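Local atomic coordinates of glycoside hydrolase family 61 (Trichoderma reesei QM6a, PDB entry 5O2X), a protein that probably cleaves cellulose or related polysaccharide chains oxidatively, as a copper-dependent lytic polysaccharide monooxygenase of Auxiliary Activity family 9. Residues N41-P46 against G170-P175; L109-I114 against N152-H157. All blocks are in the same frame, centred on the assembly; numbering follows the deposited sequence. Where two conformers were deposited one is given.

Contact 1 of 2, residues N41-P46 against G170-P175. With SO4 (sulfate ion), chain T.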
ATOM      1  N   ASN A  41      -3.696   9.768  11.637  1.00  4.55           N
ATOM      2  CA  ASN A  41      -4.067   9.462  10.242  1.00  4.83           C
ATOM      3  C   ASN A  41      -3.097  10.103   9.235  1.00  4.67           C
ATOM      4  O   ASN A  41      -3.435  10.221   8.038  1.00  5.03           O
ATOM      5  CB  ASN A  41      -5.506   9.865   9.931  1.00  5.04           C
ATOM      6  CG  ASN A  41      -6.515   8.840  10.355  1.00  5.11           C
ATOM      7  OD1 ASN A  41      -6.201   7.646  10.497  1.00  5.57           O
ATOM      8  ND2 ASN A  41      -7.745   9.284  10.497  1.00  5.86           N
ATOM      9  N   GLY A  42      -1.893  10.439   9.681  1.00  4.74           N
ATOM     10  CA  GLY A  42      -0.977  11.201   8.852  1.00  4.91           C
ATOM     11  C   GLY A  42      -0.026  10.376   7.998  1.00  4.26           C
ATOM     12  O   GLY A  42      -0.313   9.225   7.619  1.00  4.25           O
ATOM     13  N   PHE A  43       1.069  11.035   7.630  1.00  4.73           N
ATOM     14  CA  PHE A  43       1.899  10.655   6.513  1.00  4.60           C
ATOM     15  C   PHE A  43       3.375  10.581   6.909  1.00  4.54           C
ATOM     16  O   PHE A  43       3.800  11.039   7.955  1.00  5.52           O
ATOM     17  CB  PHE A  43       1.699  11.660   5.358  1.00  4.70           C
ATOM     18  CG  PHE A  43       1.892  13.104   5.782  1.00  5.11           C
ATOM     19  CD1 PHE A  43       3.153  13.653   5.904  1.00  5.75           C
ATOM     20  CD2 PHE A  43       0.774  13.906   6.060  1.00  5.67           C
ATOM     21  CE1 PHE A  43       3.292  14.967   6.322  1.00  6.75           C
ATOM     22  CE2 PHE A  43       0.928  15.211   6.489  1.00  7.03           C
ATOM     23  CZ  PHE A  43       2.187  15.752   6.618  1.00  7.11           C
ATOM     24  N   VAL A  44       4.143  10.026   5.970  1.00  4.27           N
ATOM     25  CA  VAL A  44       5.603  10.076   5.959  1.00  4.46           C
ATOM     26  C   VAL A  44       6.027  11.055   4.884  1.00  4.45           C
ATOM     27  O   VAL A  44       5.514  11.007   3.755  1.00  5.29           O
ATOM     28  CB  VAL A  44       6.201   8.664   5.718  1.00  4.54           C
ATOM     29  CG1 VAL A  44       7.717   8.729   5.779  1.00  4.96           C
ATOM     30  CG2 VAL A  44       5.659   7.658   6.705  1.00  5.20           C
ATOM     31  N   SER A  45       6.927  11.977   5.222  0.95  4.68           N
ATOM     32  CA  SER A  45       7.361  13.007   4.303  0.95  4.97           C
ATOM     33  C   SER A  45       8.651  12.616   3.603  0.95  4.57           C
ATOM     34  O   SER A  45       9.379  11.714   4.037  0.95  4.73           O
ATOM     35  CB  SER A  45       7.618  14.319   5.084  0.95  5.96           C
ATOM     36  OG  SER A  45       6.464  14.833   5.670  0.95  6.23           O
ATOM     37  N   PRO A  46       9.027  13.359   2.537  1.00  4.70           N
ATOM     38  CA  PRO A  46      10.276  13.071   1.828  1.00  4.89           C
ATOM     39  C   PRO A  46      11.530  13.111   2.697  1.00  5.25           C
ATOM     40  O   PRO A  46      12.480  12.386   2.406  1.00  5.45           O
ATOM     41  CB  PRO A  46      10.293  14.116   0.697  1.00  5.23           C
ATOM     42  CG  PRO A  46       8.838  14.332   0.406  1.00  5.36           C
ATOM     43  CD  PRO A  46       8.171  14.297   1.768  1.00  5.15           C
ATOM     44  N   GLY A 170       7.120  18.405   0.429  1.00  5.47           N
ATOM     45  CA  GLY A 170       5.674  18.587   0.467  1.00  5.80           C
ATOM     46  C   GLY A 170       4.823  17.383   0.181  1.00  5.11           C
ATOM     47  O   GLY A 170       3.679  17.323   0.634  1.00  5.47           O
ATOM     48  N   ALA A 171       5.337  16.412  -0.568  1.00  5.18           N
ATOM     49  CA  ALA A 171       4.586  15.183  -0.837  1.00  4.72           C
ATOM     50  C   ALA A 171       4.276  14.484   0.476  1.00  4.37           C
ATOM     51  O   ALA A 171       5.040  14.585   1.440  1.00  4.96           O
ATOM     52  CB  ALA A 171       5.397  14.257  -1.737  1.00  4.93           C
ATOM     53  N   GLN A 172       3.167  13.734   0.491  1.00  4.23           N
ATOM     54  CA  GLN A 172       2.763  13.003   1.690  1.00  4.40           C
ATOM     55  C   GLN A 172       2.512  11.565   1.338  1.00  4.08           C
ATOM     56  O   GLN A 172       1.676  11.254   0.494  1.00  5.02           O
ATOM     57  CB  GLN A 172       1.474  13.601   2.256  1.00  4.60           C
ATOM     58  CG  GLN A 172       1.610  15.034   2.722  1.00  5.16           C
ATOM     59  CD  GLN A 172       0.282  15.664   3.091  1.00  6.40           C
ATOM     60  OE1 GLN A 172      -0.767  15.019   3.020  1.00  6.81           O
ATOM     61  NE2 GLN A 172       0.319  16.935   3.459  1.00  7.60           N
ATOM     62  N   ASN A 173       3.257  10.640   1.965  1.00  3.79           N
ATOM     63  CA  ASN A 173       3.126   9.219   1.646  1.00  3.81           C
ATOM     64  C   ASN A 173       2.364   8.524   2.769  1.00  3.84           C
ATOM     65  O   ASN A 173       2.640   8.736   3.956  1.00  4.39           O
ATOM     66  CB  ASN A 173       4.485   8.559   1.496  1.00  4.06           C
ATOM     67  CG  ASN A 173       5.228   9.023   0.269  1.00  4.09           C
ATOM     68  OD1 ASN A 173       5.403  10.216   0.038  1.00  4.86           O
ATOM     69  ND2 ASN A 173       5.683   8.069  -0.532  1.00  4.62           N
ATOM     70  N   TYR A 174       1.457   7.617   2.377  1.00  3.63           N
ATOM     71  CA  TYR A 174       0.613   6.903   3.330  1.00  3.55           C
ATOM     72  C   TYR A 174       0.756   5.406   3.115  1.00  3.50           C
ATOM     73  O   TYR A 174      -0.180   4.719   2.626  1.00  4.35           O
ATOM     74  CB  TYR A 174      -0.852   7.337   3.166  1.00  3.81           C
ATOM     75  CG  TYR A 174      -1.085   8.826   3.420  1.00  3.98           C
ATOM     76  CD1 TYR A 174      -0.878   9.770   2.448  1.00  4.05           C
ATOM     77  CD2 TYR A 174      -1.560   9.269   4.654  1.00  4.48           C
ATOM     78  CE1 TYR A 174      -1.145  11.102   2.667  1.00  4.35           C
ATOM     79  CE2 TYR A 174      -1.826  10.603   4.914  1.00  4.52           C
ATOM     80  CZ  TYR A 174      -1.648  11.524   3.886  1.00  4.42           C
ATOM     81  OH  TYR A 174      -1.924  12.852   4.170  1.00  5.42           O
ATOM     82  N   PRO A 175       1.911   4.818   3.477  1.00  3.75           N
ATOM     83  CA  PRO A 175       2.091   3.356   3.317  1.00  3.70           C
ATOM     84  C   PRO A 175       1.353   2.593   4.404  1.00  3.49           C
ATOM     85  O   PRO A 175       1.262   3.026   5.564  1.00  4.19           O
ATOM     86  CB  PRO A 175       3.617   3.185   3.457  1.00  4.30           C
ATOM     87  CG  PRO A 175       4.018   4.341   4.362  1.00  4.31           C
ATOM     88  CD  PRO A 175       3.136   5.484   3.928  1.00  4.09           C
TER
HETATM   89  S   SO4 T 319      -3.039  19.367   4.557  0.59 18.32           S
HETATM   90  O1  SO4 T 319      -3.737  20.374   3.732  0.40 22.85           O
HETATM   91  O2  SO4 T 319      -2.556  20.135   5.718  0.61 21.84           O
HETATM   92  O3  SO4 T 319      -3.976  18.258   4.892  0.64 20.51           O
HETATM   93  O4  SO4 T 319      -1.974  18.770   3.822  0.87 17.94           O
HETATM   94  O   HOH W   1       5.294  16.239   3.631  0.89  6.65           O

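Contact 2 of 2, residues L109-I114 against N152-H157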
ATOM      1  N   LEU A 109      13.537  -5.853   3.700  1.00  6.01           N
ATOM      2  CA  LEU A 109      12.523  -6.191   2.703  1.00  5.76           C
ATOM      3  C   LEU A 109      12.851  -5.510   1.381  1.00  5.73           C
ATOM      4  O   LEU A 109      13.126  -4.302   1.328  1.00  6.41           O
ATOM      5  CB  LEU A 109      11.139  -5.743   3.185  1.00  5.88           C
ATOM      6  CG  LEU A 109      10.578  -6.511   4.376  1.00  6.34           C
ATOM      7  CD1 LEU A 109       9.363  -5.802   4.931  1.00  6.78           C
ATOM      8  CD2 LEU A 109      10.223  -7.937   3.977  1.00  7.40           C
ATOM      9  N   GLU A 110      12.782  -6.291   0.294  0.61  5.71           N
ATOM     10  CA  GLU A 110      13.060  -5.779  -1.039  0.61  5.97           C
ATOM     11  C   GLU A 110      11.759  -5.837  -1.850  0.61  5.16           C
ATOM     12  O   GLU A 110      11.275  -6.909  -2.254  0.61  5.44           O
ATOM     13  CB  GLU A 110      14.197  -6.561  -1.680  0.61  6.80           C
ATOM     14  CG  GLU A 110      15.509  -6.360  -0.928  0.61  7.78           C
ATOM     15  CD  GLU A 110      16.628  -7.202  -1.434  0.61 10.18           C
ATOM     16  OE1 GLU A 110      16.475  -7.860  -2.473  0.61 13.80           O
ATOM     17  OE2 GLU A 110      17.683  -7.208  -0.765  0.61 12.55           O
ATOM     18  N   PHE A 111      11.196  -4.659  -2.062  1.00  5.11           N
ATOM     19  CA  PHE A 111       9.864  -4.492  -2.611  1.00  4.72           C
ATOM     20  C   PHE A 111       9.886  -4.473  -4.127  1.00  4.78           C
ATOM     21  O   PHE A 111      10.645  -3.716  -4.747  1.00  5.82           O
ATOM     22  CB  PHE A 111       9.270  -3.179  -2.119  1.00  4.78           C
ATOM     23  CG  PHE A 111       8.998  -3.175  -0.650  1.00  4.74           C
ATOM     24  CD1 PHE A 111       7.868  -3.792  -0.135  1.00  4.93           C
ATOM     25  CD2 PHE A 111       9.897  -2.599   0.239  1.00  5.44           C
ATOM     26  CE1 PHE A 111       7.618  -3.835   1.234  1.00  5.18           C
ATOM     27  CE2 PHE A 111       9.666  -2.659   1.603  1.00  6.15           C
ATOM     28  CZ  PHE A 111       8.522  -3.250   2.104  1.00  5.82           C
ATOM     29  N   PHE A 112       9.006  -5.276  -4.742  1.00  4.59           N
ATOM     30  CA  PHE A 112       8.734  -5.201  -6.173  1.00  4.60           C
ATOM     31  C   PHE A 112       7.303  -4.683  -6.355  1.00  4.06           C
ATOM     32  O   PHE A 112       6.395  -5.017  -5.595  1.00  4.41           O
ATOM     33  CB  PHE A 112       8.984  -6.540  -6.892  1.00  5.21           C
ATOM     34  CG  PHE A 112       8.268  -7.739  -6.321  1.00  5.33           C
ATOM     35  CD1 PHE A 112       8.876  -8.524  -5.322  1.00  5.87           C
ATOM     36  CD2 PHE A 112       7.038  -8.131  -6.789  1.00  5.65           C
ATOM     37  CE1 PHE A 112       8.251  -9.625  -4.834  1.00  6.71           C
ATOM     38  CE2 PHE A 112       6.421  -9.264  -6.301  1.00  5.93           C
ATOM     39  CZ  PHE A 112       7.016 -10.022  -5.319  1.00  6.87           C
ATOM     40  N   LYS A 113       7.136  -3.831  -7.373  1.00  4.28           N
ATOM     41  CA  LYS A 113       5.865  -3.150  -7.583  1.00  4.28           C
ATOM     42  C   LYS A 113       4.917  -4.002  -8.403  1.00  4.21           C
ATOM     43  O   LYS A 113       5.256  -4.408  -9.537  1.00  5.27           O
ATOM     44  CB  LYS A 113       6.124  -1.809  -8.278  1.00  4.43           C
ATOM     45  CG  LYS A 113       4.877  -0.952  -8.384  1.00  4.63           C
ATOM     46  CD  LYS A 113       5.082   0.345  -9.141  1.00  4.90           C
ATOM     47  CE  LYS A 113       5.780   1.411  -8.307  1.00  5.27           C
ATOM     48  NZ  LYS A 113       6.253   2.521  -9.190  1.00  5.44           N
ATOM     49  N   ILE A 114       3.743  -4.269  -7.855  1.00  4.07           N
ATOM     50  CA  ILE A 114       2.732  -5.056  -8.563  1.00  4.42           C
ATOM     51  C   ILE A 114       1.605  -4.238  -9.184  1.00  4.41           C
ATOM     52  O   ILE A 114       0.933  -4.770 -10.062  1.00  5.29           O
ATOM     53  CB  ILE A 114       2.180  -6.212  -7.689  1.00  4.76           C
ATOM     54  CG1 ILE A 114       1.435  -5.740  -6.456  1.00  4.75           C
ATOM     55  CG2 ILE A 114       3.301  -7.188  -7.359  1.00  5.42           C
ATOM     56  CD1 ILE A 114       0.633  -6.845  -5.776  1.00  5.57           C
ATOM     57  N   ASN A 152       5.818 -16.203   1.863  1.00  6.77           N
ATOM     58  CA  ASN A 152       5.238 -15.194   2.745  1.00  6.33           C
ATOM     59  C   ASN A 152       5.747 -13.840   2.289  1.00  5.70           C
ATOM     60  O   ASN A 152       6.949 -13.677   2.031  1.00  6.26           O
ATOM     61  CB  ASN A 152       5.675 -15.488   4.163  1.00  7.12           C
ATOM     62  CG  ASN A 152       5.199 -16.824   4.616  1.00  8.25           C
ATOM     63  OD1 ASN A 152       4.058 -17.201   4.382  1.00  9.60           O
ATOM     64  ND2 ASN A 152       6.055 -17.528   5.309  1.00 10.18           N
ATOM     65  N   TYR A 153       4.832 -12.870   2.179  1.00  5.38           N
ATOM     66  CA  TYR A 153       5.162 -11.569   1.663  1.00  5.07           C
ATOM     67  C   TYR A 153       4.530 -10.467   2.492  1.00  4.79           C
ATOM     68  O   TYR A 153       3.389 -10.598   2.948  1.00  4.82           O
ATOM     69  CB  TYR A 153       4.639 -11.370   0.238  1.00  5.02           C
ATOM     70  CG  TYR A 153       5.194 -12.348  -0.788  1.00  5.27           C
ATOM     71  CD1 TYR A 153       4.617 -13.606  -0.972  1.00  5.70           C
ATOM     72  CD2 TYR A 153       6.263 -12.014  -1.603  1.00  5.51           C
ATOM     73  CE1 TYR A 153       5.139 -14.537  -1.893  1.00  6.30           C
ATOM     74  CE2 TYR A 153       6.786 -12.923  -2.535  1.00  6.25           C
ATOM     75  CZ  TYR A 153       6.183 -14.161  -2.688  1.00  6.47           C
ATOM     76  OH  TYR A 153       6.723 -15.033  -3.622  1.00  7.39           O
ATOM     77  N   VAL A 154       5.252  -9.354   2.629  1.00  4.30           N
ATOM     78  CA  VAL A 154       4.637  -8.108   3.073  1.00  4.31           C
ATOM     79  C   VAL A 154       4.070  -7.425   1.818  1.00  4.26           C
ATOM     80  O   VAL A 154       4.785  -7.189   0.842  1.00  5.06           O
ATOM     81  CB  VAL A 154       5.626  -7.204   3.785  1.00  4.54           C
ATOM     82  CG1 VAL A 154       5.011  -5.834   4.064  1.00  5.09           C
ATOM     83  CG2 VAL A 154       6.048  -7.828   5.108  1.00  5.23           C
ATOM     84  N   LEU A 155       2.783  -7.093   1.911  1.00  4.24           N
ATOM     85  CA  LEU A 155       2.055  -6.310   0.913  1.00  4.35           C
ATOM     86  C   LEU A 155       2.063  -4.859   1.423  1.00  4.08           C
ATOM     87  O   LEU A 155       1.525  -4.591   2.496  1.00  4.61           O
ATOM     88  CB  LEU A 155       0.651  -6.870   0.771  1.00  4.81           C
ATOM     89  CG  LEU A 155      -0.401  -6.091   0.040  1.00  6.12           C
ATOM     90  CD1 LEU A 155       0.009  -5.885  -1.366  1.00  7.17           C
ATOM     91  CD2 LEU A 155      -1.742  -6.807   0.142  1.00  7.06           C
ATOM     92  N   ARG A 156       2.685  -3.971   0.668  1.00  4.17           N
ATOM     93  CA  ARG A 156       2.821  -2.566   1.010  1.00  3.84           C
ATOM     94  C   ARG A 156       1.988  -1.780   0.030  1.00  4.00           C
ATOM     95  O   ARG A 156       2.351  -1.609  -1.132  1.00  4.53           O
ATOM     96  CB  ARG A 156       4.293  -2.152   0.967  1.00  4.01           C
ATOM     97  CG  ARG A 156       4.572  -0.706   1.323  1.00  4.24           C
ATOM     98  CD  ARG A 156       6.038  -0.361   1.104  1.00  4.47           C
ATOM     99  NE  ARG A 156       6.384   1.013   1.463  1.00  4.57           N
ATOM    100  CZ  ARG A 156       6.087   2.082   0.739  1.00  4.39           C
ATOM    101  NH1 ARG A 156       5.511   1.938  -0.451  1.00  5.05           N
ATOM    102  NH2 ARG A 156       6.344   3.300   1.189  1.00  4.40           N
ATOM    103  N   HIS A 157       0.832  -1.300   0.528  1.00  3.80           N
ATOM    104  CA  HIS A 157      -0.105  -0.475  -0.249  1.00  3.80           C
ATOM    105  C   HIS A 157       0.120   0.978   0.111  1.00  4.01           C
ATOM    106  O   HIS A 157       0.394   1.289   1.275  1.00  5.23           O
ATOM    107  CB  HIS A 157      -1.520  -0.917   0.149  1.00  4.11           C
ATOM    108  CG  HIS A 157      -2.603  -0.062  -0.407  1.00  4.40           C
ATOM    109  ND1 HIS A 157      -2.992  -0.029  -1.718  1.00  4.50           N
ATOM    110  CD2 HIS A 157      -3.392   0.873   0.189  1.00  5.55           C
ATOM    111  CE1 HIS A 157      -3.978   0.839  -1.881  1.00  4.80           C
ATOM    112  NE2 HIS A 157      -4.251   1.403  -0.731  1.00  5.87           N
TER

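Contact 1 of 2, residues N41-P46 against G170-P175
V44 and N173 form a single antiparallel hydrogen-bonded pair, tying the loop 41-46 to the start of strand 172-183 in the immunoglobulin-like beta-sandwich of AA9 enzymes. V44 N gives a nearly straight bond to N173 O (2.8 Å, 172°). N173 N returns one to V44 O at 2.9 Å. The tight part lies beside this bridge. F43 CG stands between its backbone N and carbonyl carbon (chi1 53°), which turns the ring over Q172. The Q172 amide lies flat against one face, the two planes 5° apart, with Q172 CG 3.5 Å from the ring centroid. F43 CB sits over a face of the Y174 ring, and the two rings form an offset edge-to-face pair, F43 giving the edge. Y174 belongs to the copper site with H86 and the methylated histidine at position 1. Its OH donates to Q172 OE1 at 2.7 Å, from above the carbonyl plane, and makes a weak hydrogen bond with N of that histidine. A phenylalanine in place of Y174 would probably leave Q172 OE1 and the histidine N without this partner and the amide less firmly held. At the other end P46 CD lies 3.2 Å from A171 O, and P46 CG touches A171 CB. The looser, solvent side has a water between S45 OG and A171 O. From the stacked amide, Q172 NE2 donates to O4 of a sulfate at 3.0 Å.

Contact 2 of 2, residues L109-I114 against N152-H157
R156 has CG anti to its backbone N (chi1 -179°) and runs extended as far as NE, which carries CD over a face of the F111 ring. F111 holds CG anti to its own carbonyl carbon (chi1 -67°), and its ring comes down on the arginine chain. The two side chains cross at about a right angle. R156 CD lies 4.0 Å from the F111 ring centroid, a CH-pi contact offset toward the rim. R156 CB also touches the ring, 3.7 Å from F111 CE1. The guanidinium is farther off, so any cation-pi attraction is long and weak. Its charged end is occupied by other groups: NH1 forms a salt bridge with E158, and NE and NH2 donate to the carbonyls of I55 and I54. V154 CG1 meets the same ring at its edge, 4.3 Å from F111 CE1. These residues belong to two strands of one mixed beta-sheet in the AA9 core. Strands 110-121 and 151-161 are not paired with each other. Strand 90-96 is antiparallel to both and joins them. The short segments pass 8.7 Å apart with their directions at 58°, and side chains alone bridge the gap. At the L109 end, the methyl CD1 of L109 touches CG2 of V154 at 3.9 Å. A separate contact is made by F112 and Y153. The rim atom F112 CZ meets Y153 CE2 at 4.0 Å, and Y153 CE2 lies at the edge of the F112 ring, near its plane. Y153 OH bonds to A149 O and to Q189 NE2.

In the fold
The centres of the two contacts lie about 18 Å apart, and both reach the same mixed sheet. Along the chain the order is 41-46, 109-114, 152-157, 170-175, so contact 1 brackets contact 2. Strands 151-161 and 172-183 follow one another and pair antiparallel, which makes them the direct connection. The contacts also touch: P175 CB of contact 1 packs at 3.5 Å from R156 NH2 of contact 2. Contact 2 lies in the buried interior. Contact 1 is only partly buried and fixes a loop next to the copper site. Through these neighbouring strands the sheet links the buried contact 2 with the loop beside the copper site, where Y174 lies.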